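Probable leucine/isoleucine/valine-binding protein (Rhodopirellula baltica, PDB 4KV7) probably binds branched-chain amino acids or related small ligands in the periplasm. Local coordinates at residues Ala139-Ala144 with Thr270-His275; Asp166-Asp171 with Leu246-Val251; Ala345-Gly350 with Gln355-Val360; Asp147-Lys152 with Ala219-Gly224. The protein carries 1 engineered substitution. All blocks are in the same frame, centred on the assembly; numbering follows the deposited sequence.

In the fold
Contacts 1, 2 and 4 all gather on one mixed sheet of a two-lobed periplasmic binding protein, and the 355-360 side of contact 3 leads into strand 361-365 of the same sheet. Contacts 1 and 4 share helix 138-151, and their centres lie about 12 Å apart. Contact 1 meets contact 2, also about 12 Å away between centres, through Glu-141 OE2 and Ser-249 OG, 2.6 Å apart, and meets contact 3 through Glu-140 OE2 and Ser-358 OG, 2.7 Å apart. Neighbouring strands 244-247 and 219-223 join contacts 2 and 4. A formate, probably from the crystallisation liquor, lies beside Tyr-168 of contact 2; contacts 3 and 4 stand farthest apart, about 24 Å between centres.

Contact 1: residues Ala139-Ala144 with Thr270-His275; sequences AEETAA and TQVVPH
Glu-141 sets CG opposite its own carbonyl carbon (chi1 -67°) and then runs out straight (chi2 -174°), which carries its carboxylate from helix 138-151 to Thr-270, whose OG1 sits between backbone N and carbonyl carbon (chi1 47°) and turns to meet it. The setting is the alpha/beta lobe of a periplasmic binding protein: the helix packs on the sheet, and strand 268-271 is just giving way to the loop that follows. One short hydrogen bond carries the contact. Thr-270 OG1 donates to Glu-141 OE1 at 2.6 Å, and OE1 accepts on the lone pair that points away from the other carboxylate oxygen. OE2 is engaged too, by the hydroxyl of Ser-249, so both oxygens of this buried acid have partners and the group is held at two corners. Glu-141 OE1 also lies 3.2 Å from Thr-270 O, a close approach of two acceptors that is not a hydrogen bond and might raise the acid's affinity for a proton. With an alanine here, the hydroxyls of Thr-270 and Ser-249 would probably each lose their carboxylate oxygen partner, and the helix its polar tie to the strand end. Beyond the strand, Val-272 adds a van der Waals touch: its CG1 methyl comes within 3.7 Å of Glu-141 OE2.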
loop_
_atom_site.group_PDB
_atom_site.type_symbol
_atom_site.label_atom_id
_atom_site.label_comp_id
_atom_site.label_asym_id
_atom_site.label_seq_id
_atom_site.Cartn_x
_atom_site.Cartn_y
_atom_site.Cartn_z
ATOM N N ALA A 139 6.761 7.032 6.355
ATOM C CA ALA A 139 7.624 8.155 6.705
ATOM C C ALA A 139 7.765 9.099 5.509
ATOM O O ALA A 139 7.710 10.325 5.663
ATOM C CB ALA A 139 8.984 7.661 7.159
ATOM N N GLU A 140 7.966 8.532 4.325
ATOM C CA GLU A 140 8.088 9.345 3.117
ATOM C C GLU A 140 6.783 10.049 2.737
ATOM O O GLU A 140 6.798 11.206 2.330
ATOM C CB GLU A 140 8.659 8.496 1.974
ATOM C CG GLU A 140 10.123 8.136 2.239
ATOM C CD GLU A 140 10.675 6.992 1.400
ATOM O OE1 GLU A 140 9.923 6.093 0.985
ATOM O OE2 GLU A 140 11.904 6.987 1.183
ATOM N N GLU A 141 5.651 9.367 2.876
ATOM C CA GLU A 141 4.373 10.002 2.562
ATOM C C GLU A 141 4.090 11.160 3.501
ATOM O O GLU A 141 3.694 12.252 3.064
ATOM C CB GLU A 141 3.213 9.006 2.630
ATOM C CG GLU A 141 3.249 7.920 1.573
ATOM C CD GLU A 141 2.005 7.065 1.618
ATOM O OE1 GLU A 141 0.897 7.612 1.475
ATOM O OE2 GLU A 141 2.115 5.833 1.814
ATOM N N THR A 142 4.270 10.912 4.793
ATOM C CA THR A 142 3.977 11.939 5.796
ATOM C C THR A 142 4.934 13.115 5.732
ATOM O O THR A 142 4.539 14.250 5.995
ATOM C CB THR A 142 3.898 11.370 7.233
ATOM O OG1 THR A 142 5.120 10.700 7.560
ATOM C CG2 THR A 142 2.705 10.422 7.387
ATOM N N ALA A 143 6.186 12.863 5.374
ATOM C CA ALA A 143 7.137 13.956 5.194
ATOM C C ALA A 143 6.670 14.853 4.055
ATOM O O ALA A 143 6.719 16.082 4.164
ATOM C CB ALA A 143 8.537 13.409 4.914
ATOM N N ALA A 144 6.241 14.251 2.953
ATOM C CA ALA A 144 5.771 15.037 1.815
ATOM C C ALA A 144 4.569 15.901 2.200
ATOM O O ALA A 144 4.513 17.081 1.861
ATOM C CB ALA A 144 5.437 14.133 0.649
ATOM N N THR A 270 -2.020 10.745 -0.684
ATOM C CA THR A 270 -0.726 10.404 -1.241
ATOM C C THR A 270 -0.721 8.959 -1.721
ATOM O O THR A 270 -1.157 8.056 -1.001
ATOM C CB THR A 270 0.415 10.634 -0.239
ATOM O OG1 THR A 270 0.067 10.079 1.032
ATOM C CG2 THR A 270 0.674 12.114 -0.055
ATOM N N GLN A 271 -0.212 8.745 -2.929
ATOM C CA GLN A 271 -0.101 7.414 -3.507
ATOM C C GLN A 271 1.348 6.996 -3.679
ATOM O O GLN A 271 2.248 7.838 -3.784
ATOM C CB GLN A 271 -0.816 7.362 -4.860
ATOM C CG GLN A 271 -2.255 7.875 -4.834
ATOM C CD GLN A 271 -3.098 7.202 -3.773
ATOM O OE1 GLN A 271 -3.113 5.981 -3.662
ATOM N NE2 GLN A 271 -3.804 7.996 -2.985
ATOM N N VAL A 272 1.560 5.686 -3.739
ATOM C CA VAL A 272 2.879 5.118 -3.957
ATOM C C VAL A 272 3.044 4.611 -5.389
ATOM O O VAL A 272 4.035 3.946 -5.710
ATOM C CB VAL A 272 3.190 4.003 -2.942
ATOM C CG1 VAL A 272 3.212 4.570 -1.527
ATOM C CG2 VAL A 272 2.182 2.861 -3.067
ATOM N N VAL A 273 2.078 4.953 -6.229
ATOM C CA VAL A 273 2.067 4.630 -7.654
ATOM C C VAL A 273 1.594 5.879 -8.394
ATOM O O VAL A 273 0.920 6.728 -7.803
ATOM C CB VAL A 273 1.100 3.455 -7.973
ATOM C CG1 VAL A 273 1.589 2.166 -7.315
ATOM C CG2 VAL A 273 -0.326 3.784 -7.533
ATOM N N PRO A 274 1.936 6.009 -9.681
ATOM C CA PRO A 274 1.396 7.111 -10.484
ATOM C C PRO A 274 -0.102 6.908 -10.702
ATOM O O PRO A 274 -0.683 5.901 -10.293
ATOM C CB PRO A 274 2.175 6.999 -11.794
ATOM C CG PRO A 274 2.539 5.562 -11.879
ATOM C CD PRO A 274 2.820 5.137 -10.470
ATOM N N HIS A 275 -0.752 7.884 -11.319
ATOM C CA HIS A 275 -2.189 7.793 -11.477
ATOM C C HIS A 275 -2.520 6.730 -12.514
ATOM O O HIS A 275 -1.834 6.608 -13.526
ATOM C CB HIS A 275 -2.785 9.132 -11.890
ATOM C CG HIS A 275 -4.240 9.229 -11.588
ATOM N ND1 HIS A 275 -5.190 8.504 -12.276
ATOM C CD2 HIS A 275 -4.906 9.907 -10.626
ATOM C CE1 HIS A 275 -6.384 8.755 -11.766
ATOM N NE2 HIS A 275 -6.238 9.607 -10.766
#

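Contact 2: residues Asp166-Asp171 with Leu246-Val251; sequences DSYGDD and LAVSFV
This is a buried, largely apolar contact in which Tyr-168, from the first turn of helix 167-183, drives its ring against Val-248 and Phe-250, in the turn that follows strand 244-247. It thus sits at the carboxyl-terminal ends of the lobe's parallel strands. Tyr-168 swings CG to the far side from its backbone N (chi1 164°), sending the phenol end toward segment 246-251. There OH lies 3.3 Å from Val-248 CG2, which stands at the ring edge close to its plane, and the same oxygen comes equally near Phe-250 CB. The two rings are neither stacked nor perpendicular: their centroids are 4.7 Å apart and the planes meet at 54°, with Phe-250 CD1 coming to 3.5 Å from Tyr-168 CZ. None of these carbon neighbours serves the polarity of the hydroxyl; that is met by a hydrogen bond to Gly-224 O, just after strand 219-223, which holds the hydroxyl in place. At the helix start, Asp-166 is the N-cap, its OD1 accepting weak bonds from Tyr-168 N and Gly-169 N. Phe-116 and Tyr-68, in loops of the amino-terminal part of the chain, meet the ring of Phe-250, so the contact probably borders the cleft between the lobes; a formate beside Tyr-168 is consistent with this, although it probably came from the crystallisation liquor. Tyr-138 at the head of helix 138-151 meets the tyrosine ring, and Val-223 of strand 219-223 touches it from the sheet.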
loop_
_atom_site.group_PDB
_atom_site.type_symbol
_atom_site.label_atom_id
_atom_site.label_comp_id
_atom_site.label_asym_id
_atom_site.label_seq_id
_atom_site.Cartn_x
_atom_site.Cartn_y
_atom_site.Cartn_z
ATOM N N ASP A 166 -3.066 0.973 16.534
ATOM C CA ASP A 166 -2.232 -0.219 16.439
ATOM C C ASP A 166 -0.924 0.161 15.769
ATOM O O ASP A 166 -0.620 1.354 15.616
ATOM C CB ASP A 166 -2.943 -1.372 15.694
ATOM C CG ASP A 166 -3.260 -1.053 14.241
ATOM O OD1 ASP A 166 -2.761 -0.040 13.707
ATOM O OD2 ASP A 166 -3.998 -1.854 13.615
ATOM N N SER A 167 -0.156 -0.842 15.358
ATOM C CA SER A 167 1.156 -0.578 14.775
ATOM C C SER A 167 1.108 0.193 13.453
ATOM O O SER A 167 2.082 0.866 13.094
ATOM C CB SER A 167 1.923 -1.877 14.587
ATOM O OG SER A 167 1.164 -2.806 13.830
ATOM N N TYR A 168 0.006 0.111 12.711
ATOM C CA TYR A 168 -0.151 0.895 11.489
ATOM C C TYR A 168 -0.267 2.373 11.831
ATOM O O TYR A 168 0.507 3.213 11.343
ATOM C CB TYR A 168 -1.384 0.414 10.711
ATOM C CG TYR A 168 -1.897 1.334 9.632
ATOM C CD1 TYR A 168 -1.032 2.054 8.803
ATOM C CD2 TYR A 168 -3.265 1.449 9.405
ATOM C CE1 TYR A 168 -1.518 2.845 7.798
ATOM C CE2 TYR A 168 -3.768 2.253 8.406
ATOM C CZ TYR A 168 -2.888 2.969 7.613
ATOM O OH TYR A 168 -3.368 3.785 6.611
ATOM N N GLY A 169 -1.241 2.703 12.667
ATOM C CA GLY A 169 -1.443 4.085 13.032
ATOM C C GLY A 169 -0.237 4.656 13.744
ATOM O O GLY A 169 0.141 5.811 13.497
ATOM N N ASP A 170 0.370 3.873 14.626
ATOM C CA ASP A 170 1.596 4.293 15.296
ATOM C C ASP A 170 2.657 4.703 14.276
ATOM O O ASP A 170 3.308 5.738 14.424
ATOM C CB ASP A 170 2.188 3.163 16.147
ATOM C CG ASP A 170 1.395 2.860 17.409
ATOM O OD1 ASP A 170 0.424 3.574 17.744
ATOM O OD2 ASP A 170 1.779 1.875 18.077
ATOM N N ASP A 171 2.853 3.877 13.253
ATOM C CA ASP A 171 3.916 4.130 12.295
ATOM C C ASP A 171 3.686 5.420 11.509
ATOM O O ASP A 171 4.611 6.216 11.320
ATOM C CB ASP A 171 4.090 2.940 11.358
ATOM C CG ASP A 171 5.418 2.972 10.641
ATOM O OD1 ASP A 171 6.425 2.634 11.285
ATOM O OD2 ASP A 171 5.449 3.341 9.459
ATOM N N LEU A 246 -6.079 14.714 4.712
ATOM C CA LEU A 246 -5.071 14.085 3.857
ATOM C C LEU A 246 -4.995 12.609 4.191
ATOM O O LEU A 246 -4.750 12.247 5.342
ATOM C CB LEU A 246 -3.684 14.697 4.062
ATOM C CG LEU A 246 -3.575 16.208 3.839
ATOM C CD1 LEU A 246 -3.748 16.991 5.141
ATOM C CD2 LEU A 246 -2.252 16.556 3.175
ATOM N N ALA A 247 -5.169 11.753 3.190
ATOM C CA ALA A 247 -5.183 10.307 3.385
ATOM C C ALA A 247 -3.876 9.707 2.898
ATOM O O ALA A 247 -3.420 10.010 1.788
ATOM C CB ALA A 247 -6.340 9.705 2.617
ATOM N N VAL A 248 -3.279 8.833 3.696
ATOM C CA VAL A 248 -2.130 8.079 3.197
ATOM C C VAL A 248 -2.598 7.024 2.203
ATOM O O VAL A 248 -3.802 6.719 2.090
ATOM C CB VAL A 248 -1.276 7.440 4.318
ATOM C CG1 VAL A 248 -0.720 8.519 5.252
ATOM C CG2 VAL A 248 -2.052 6.389 5.086
ATOM N N SER A 249 -1.638 6.433 1.506
ATOM C CA SER A 249 -1.903 5.461 0.454
ATOM C C SER A 249 -2.828 4.324 0.877
ATOM O O SER A 249 -3.734 3.926 0.130
ATOM C CB SER A 249 -0.569 4.883 -0.013
ATOM O OG SER A 249 0.101 4.300 1.086
ATOM N N PHE A 250 -2.579 3.789 2.062
ATOM C CA PHE A 250 -3.235 2.591 2.556
ATOM C C PHE A 250 -4.729 2.799 2.791
ATOM O O PHE A 250 -5.473 1.828 2.817
ATOM C CB PHE A 250 -2.556 2.157 3.866
ATOM C CG PHE A 250 -2.977 0.799 4.373
ATOM C CD1 PHE A 250 -4.072 0.650 5.216
ATOM C CD2 PHE A 250 -2.247 -0.332 4.029
ATOM C CE1 PHE A 250 -4.444 -0.592 5.682
ATOM C CE2 PHE A 250 -2.626 -1.579 4.480
ATOM C CZ PHE A 250 -3.734 -1.712 5.314
ATOM N N VAL A 251 -5.174 4.043 2.977
ATOM C CA VAL A 251 -6.596 4.303 3.196
ATOM C C VAL A 251 -7.441 3.694 2.086
ATOM O O VAL A 251 -8.501 3.134 2.348
ATOM C CB VAL A 251 -6.870 5.821 3.307
ATOM C CG1 VAL A 251 -8.366 6.111 3.368
ATOM C CG2 VAL A 251 -6.168 6.392 4.525
#

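Contact 3: residues Ala345-Gly350 with Gln355-Val360; sequences APLTLG and QASSKV
Ala-356 is the tight point of this contact, flanked by the side chains of Leu-347 and Leu-349 while its carbonyl bonds to the residue that separates them. The two segments run almost antiparallel, 167° apart end to end, and Thr-348 N donates to Ala-356 O at 3.1 Å, in the carbonyl plane and on a lone pair, with an angle of 163° at the hydrogen. A CA-H...O contact answers it in the reverse sense, from Ala-356 CA to Thr-348 O, 3.3 Å long. In Leu-349, CG lies beside the backbone N (chi1 -74°), which lays CD2 3.6 Å from Ala-356 N and brings CG near the alanine methyl; on the other flank Leu-347 CD2 packs 3.7 Å from Ser-357 CB. Cutting Leu-349 back to an alanine would probably open a gap beside Ala-356 and leave its backbone N and one side of its methyl less covered.

The other parts are looser. A water lies 3.1 Å from Thr-348 OG1 and donates a weak bond to Gln-355 O. Farther along the segments diverge, and Lys-359, itself exposed, merely brings NZ to 4.2 Å from Ala-345 CB. Within 355-360 the irregular chain is braced by Gln-355 NE2 bonding to Ser-357 O and by an ST turn, in which Ser-357 OG accepts from Lys-359 N. Backbone bonds of Ala-356 to Asn-133 and of Ser-357 to Tyr-134 set this segment beside residues 133-134, probably another interlobe crossing, consistent with the hinge of periplasmic binding proteins.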
loop_
_atom_site.group_PDB
_atom_site.type_symbol
_atom_site.label_atom_id
_atom_site.label_comp_id
_atom_site.label_asym_id
_atom_site.label_seq_id
_atom_site.Cartn_x
_atom_site.Cartn_y
_atom_site.Cartn_z
ATOM N N ALA A 345 10.692 6.978 -13.869
ATOM C CA ALA A 345 11.910 7.105 -13.077
ATOM C C ALA A 345 12.370 5.719 -12.642
ATOM O O ALA A 345 11.542 4.826 -12.419
ATOM C CB ALA A 345 11.667 7.988 -11.866
ATOM N N PRO A 346 13.695 5.528 -12.520
ATOM C CA PRO A 346 14.223 4.194 -12.223
ATOM C C PRO A 346 13.903 3.697 -10.819
ATOM O O PRO A 346 13.746 4.467 -9.872
ATOM C CB PRO A 346 15.737 4.373 -12.385
ATOM C CG PRO A 346 15.967 5.812 -12.113
ATOM C CD PRO A 346 14.774 6.518 -12.680
ATOM N N LEU A 347 13.790 2.381 -10.720
ATOM C CA LEU A 347 13.678 1.684 -9.448
ATOM C C LEU A 347 15.043 1.104 -9.118
ATOM O O LEU A 347 15.849 0.872 -10.014
ATOM C CB LEU A 347 12.647 0.561 -9.560
ATOM C CG LEU A 347 11.236 1.014 -9.928
ATOM C CD1 LEU A 347 10.321 -0.191 -9.990
ATOM C CD2 LEU A 347 10.720 2.005 -8.912
ATOM N N THR A 348 15.312 0.873 -7.837
ATOM C CA THR A 348 16.596 0.326 -7.421
ATOM C C THR A 348 16.405 -0.723 -6.336
ATOM O O THR A 348 15.774 -0.458 -5.301
ATOM C CB THR A 348 17.526 1.426 -6.878
ATOM O OG1 THR A 348 16.829 2.194 -5.888
ATOM C CG2 THR A 348 17.973 2.348 -7.991
ATOM N N LEU A 349 16.953 -1.912 -6.575
ATOM C CA LEU A 349 16.983 -2.959 -5.565
ATOM C C LEU A 349 18.370 -3.566 -5.551
ATOM O O LEU A 349 19.060 -3.567 -6.569
ATOM C CB LEU A 349 15.945 -4.040 -5.870
ATOM C CG LEU A 349 14.487 -3.652 -5.603
ATOM C CD1 LEU A 349 13.539 -4.730 -6.110
ATOM C CD2 LEU A 349 14.247 -3.391 -4.110
ATOM N N GLY A 350 18.791 -4.078 -4.404
ATOM C CA GLY A 350 20.087 -4.718 -4.294
ATOM C C GLY A 350 20.233 -5.396 -2.949
ATOM O O GLY A 350 19.320 -5.327 -2.129
ATOM N N GLN A 355 14.087 -1.373 -0.855
ATOM C CA GLN A 355 12.904 -0.594 -1.199
ATOM C C GLN A 355 13.113 0.012 -2.576
ATOM O O GLN A 355 14.019 0.824 -2.780
ATOM C CB GLN A 355 12.606 0.485 -0.159
ATOM C CG GLN A 355 11.306 1.229 -0.439
ATOM C CD GLN A 355 11.065 2.336 0.551
ATOM O OE1 GLN A 355 10.921 2.084 1.755
ATOM N NE2 GLN A 355 11.040 3.567 0.068
ATOM N N ALA A 356 12.287 -0.393 -3.531
ATOM C CA ALA A 356 12.543 -0.069 -4.926
ATOM C C ALA A 356 12.321 1.402 -5.253
ATOM O O ALA A 356 13.039 1.969 -6.074
ATOM C CB ALA A 356 11.700 -0.946 -5.828
ATOM N N SER A 357 11.310 1.997 -4.620
ATOM C CA SER A 357 10.847 3.348 -4.926
ATOM C C SER A 357 10.701 4.173 -3.653
ATOM O O SER A 357 10.231 3.650 -2.645
ATOM C CB SER A 357 9.482 3.248 -5.623
ATOM O OG SER A 357 8.859 4.515 -5.743
ATOM N N SER A 358 11.066 5.453 -3.702
ATOM C CA SER A 358 10.730 6.410 -2.634
ATOM C C SER A 358 9.738 7.457 -3.128
ATOM O O SER A 358 9.453 8.426 -2.430
ATOM C CB SER A 358 11.977 7.111 -2.082
ATOM O OG SER A 358 12.735 6.253 -1.245
ATOM N N LYS A 359 9.201 7.265 -4.329
ATOM C CA LYS A 359 8.374 8.291 -4.940
ATOM C C LYS A 359 6.968 8.313 -4.350
ATOM O O LYS A 359 6.348 7.269 -4.120
ATOM C CB LYS A 359 8.317 8.095 -6.449
ATOM C CG LYS A 359 7.793 9.292 -7.222
ATOM C CD LYS A 359 8.422 9.350 -8.610
ATOM C CE LYS A 359 7.796 10.427 -9.470
ATOM N NZ LYS A 359 8.304 10.347 -10.874
ATOM N N VAL A 360 6.484 9.522 -4.106
ATOM C CA VAL A 360 5.152 9.746 -3.562
ATOM C C VAL A 360 4.407 10.625 -4.558
ATOM O O VAL A 360 4.896 11.702 -4.930
ATOM C CB VAL A 360 5.236 10.431 -2.185
ATOM C CG1 VAL A 360 3.852 10.834 -1.688
ATOM C CG2 VAL A 360 5.950 9.521 -1.180
HETATM O O HOH W 1 15.792 3.727 -3.374
#

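Contact 4: residues Asp147-Lys152 with Ala219-Gly224; sequences DALVAK and AVIMVG
Leu-149 is the residue that takes helix 138-151 down to Ala-219 and Ile-221, and the residues around it turn to other neighbours. Asp-147, at the start of the segment, forms a salt bridge through OD1 with Arg-182 and also bonds to His-183, tying the helix to the far end of helix 167-183. Ala-148 faces another way, against Trp-375 and Leu-378 of the chain's C-terminal region. With Leu-149 the helix meets the sheet. A first torsion of -73° leaves CG on the backbone N side, and the branch spreads so that CD1 and CD2 both come to 3.9 Å from Ala-219 CB, the two methyls of the fork straddling the single methyl of the strand. CD1 also reaches Ile-221 CD1, more loosely, at 4.5 Å. Such packing of a helix leucine on alternate strand residues belongs to the layered alpha/beta lobe of class I periplasmic binding proteins, whose parallel core here has strand 219-223 between 159-164 and 244-247. Ala-219 and Ile-221 offer their side chains to the helix, while Val-220 between them points away from it and packs on Phe-245. Next in sequence, Val-150 packs on His-183. Ala-151 N still closes a regular helical turn on Asp-147 O. Lys-152 N makes weak bonds to both Ala-148 O and Leu-149 O, and its NZ bonds to Glu-376 O.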
loop_
_atom_site.group_PDB
_atom_site.type_symbol
_atom_site.label_atom_id
_atom_site.label_comp_id
_atom_site.label_asym_id
_atom_site.label_seq_id
_atom_site.Cartn_x
_atom_site.Cartn_y
_atom_site.Cartn_z
ATOM N N ASP A 147 5.720 18.755 4.860
ATOM C CA ASP A 147 6.491 19.815 4.223
ATOM C C ASP A 147 5.593 20.692 3.358
ATOM O O ASP A 147 5.734 21.913 3.348
ATOM C CB ASP A 147 7.627 19.241 3.369
ATOM C CG ASP A 147 8.763 18.653 4.195
ATOM O OD1 ASP A 147 8.867 18.962 5.396
ATOM O OD2 ASP A 147 9.558 17.870 3.624
ATOM N N ALA A 148 4.664 20.070 2.639
ATOM C CA ALA A 148 3.782 20.834 1.762
ATOM C C ALA A 148 2.803 21.705 2.542
ATOM O O ALA A 148 2.511 22.824 2.137
ATOM C CB ALA A 148 3.042 19.914 0.832
ATOM N N LEU A 149 2.291 21.186 3.655
ATOM C CA LEU A 149 1.390 21.956 4.501
ATOM C C LEU A 149 2.088 23.180 5.080
ATOM O O LEU A 149 1.550 24.287 5.057
ATOM C CB LEU A 149 0.836 21.074 5.624
ATOM C CG LEU A 149 -0.201 20.049 5.173
ATOM C CD1 LEU A 149 -0.360 18.959 6.215
ATOM C CD2 LEU A 149 -1.536 20.747 4.915
ATOM N N VAL A 150 3.284 22.964 5.615
ATOM C CA VAL A 150 4.039 24.048 6.221
ATOM C C VAL A 150 4.418 25.091 5.173
ATOM O O VAL A 150 4.386 26.282 5.452
ATOM C CB VAL A 150 5.284 23.504 6.955
ATOM C CG1 VAL A 150 6.203 24.627 7.396
ATOM C CG2 VAL A 150 4.849 22.656 8.150
ATOM N N ALA A 151 4.738 24.654 3.961
ATOM C CA ALA A 151 5.065 25.596 2.892
ATOM C C ALA A 151 3.876 26.506 2.547
ATOM O O ALA A 151 4.061 27.617 2.061
ATOM C CB ALA A 151 5.552 24.847 1.656
ATOM N N LYS A 152 2.660 26.025 2.805
ATOM C CA LYS A 152 1.450 26.796 2.538
ATOM C C LYS A 152 1.003 27.630 3.735
ATOM O O LYS A 152 -0.020 28.314 3.674
ATOM C CB LYS A 152 0.311 25.882 2.083
ATOM C CG LYS A 152 0.479 25.363 0.671
ATOM C CD LYS A 152 0.589 26.519 -0.308
ATOM C CE LYS A 152 1.036 26.048 -1.676
ATOM N NZ LYS A 152 1.270 27.198 -2.598
ATOM N N ALA A 219 -5.381 20.863 9.487
ATOM C CA ALA A 219 -5.138 19.740 8.606
ATOM C C ALA A 219 -5.192 18.492 9.454
ATOM O O ALA A 219 -4.693 18.488 10.586
ATOM C CB ALA A 219 -3.762 19.862 7.947
ATOM N N VAL A 220 -5.793 17.437 8.916
ATOM C CA VAL A 220 -5.843 16.152 9.596
ATOM C C VAL A 220 -5.305 15.083 8.658
ATOM O O VAL A 220 -5.871 14.822 7.591
ATOM C CB VAL A 220 -7.270 15.785 10.047
ATOM C CG1 VAL A 220 -7.302 14.395 10.649
ATOM C CG2 VAL A 220 -7.786 16.803 11.053
ATOM N N ILE A 221 -4.194 14.477 9.065
ATOM C CA ILE A 221 -3.570 13.375 8.352
ATOM C C ILE A 221 -4.190 12.077 8.846
ATOM O O ILE A 221 -4.156 11.758 10.041
ATOM C CB ILE A 221 -2.031 13.405 8.532
ATOM C CG1 ILE A 221 -1.459 14.627 7.805
ATOM C CG2 ILE A 221 -1.395 12.128 7.999
ATOM C CD1 ILE A 221 0.014 14.939 8.109
HETATM N N MSE A 222 -4.771 11.337 7.909
HETATM C CA MSE A 222 -5.508 10.114 8.218
HETATM C C MSE A 222 -4.674 8.882 7.913
HETATM O O MSE A 222 -4.315 8.617 6.755
HETATM C CB MSE A 222 -6.816 10.069 7.431
HETATM C CG MSE A 222 -7.697 11.278 7.682
HETATM SE SE MSE A 222 -9.460 11.205 6.868
HETATM C CE MSE A 222 -8.903 10.896 5.035
ATOM N N VAL A 223 -4.358 8.146 8.969
ATOM C CA VAL A 223 -3.590 6.915 8.865
ATOM C C VAL A 223 -4.545 5.793 9.268
ATOM O O VAL A 223 -4.521 5.291 10.393
ATOM C CB VAL A 223 -2.323 6.954 9.763
ATOM C CG1 VAL A 223 -1.461 5.744 9.495
ATOM C CG2 VAL A 223 -1.525 8.246 9.545
ATOM N N GLY A 224 -5.426 5.444 8.338
ATOM C CA GLY A 224 -6.501 4.523 8.621
ATOM C C GLY A 224 -6.924 3.779 7.381
ATOM O O GLY A 224 -6.161 3.697 6.423
#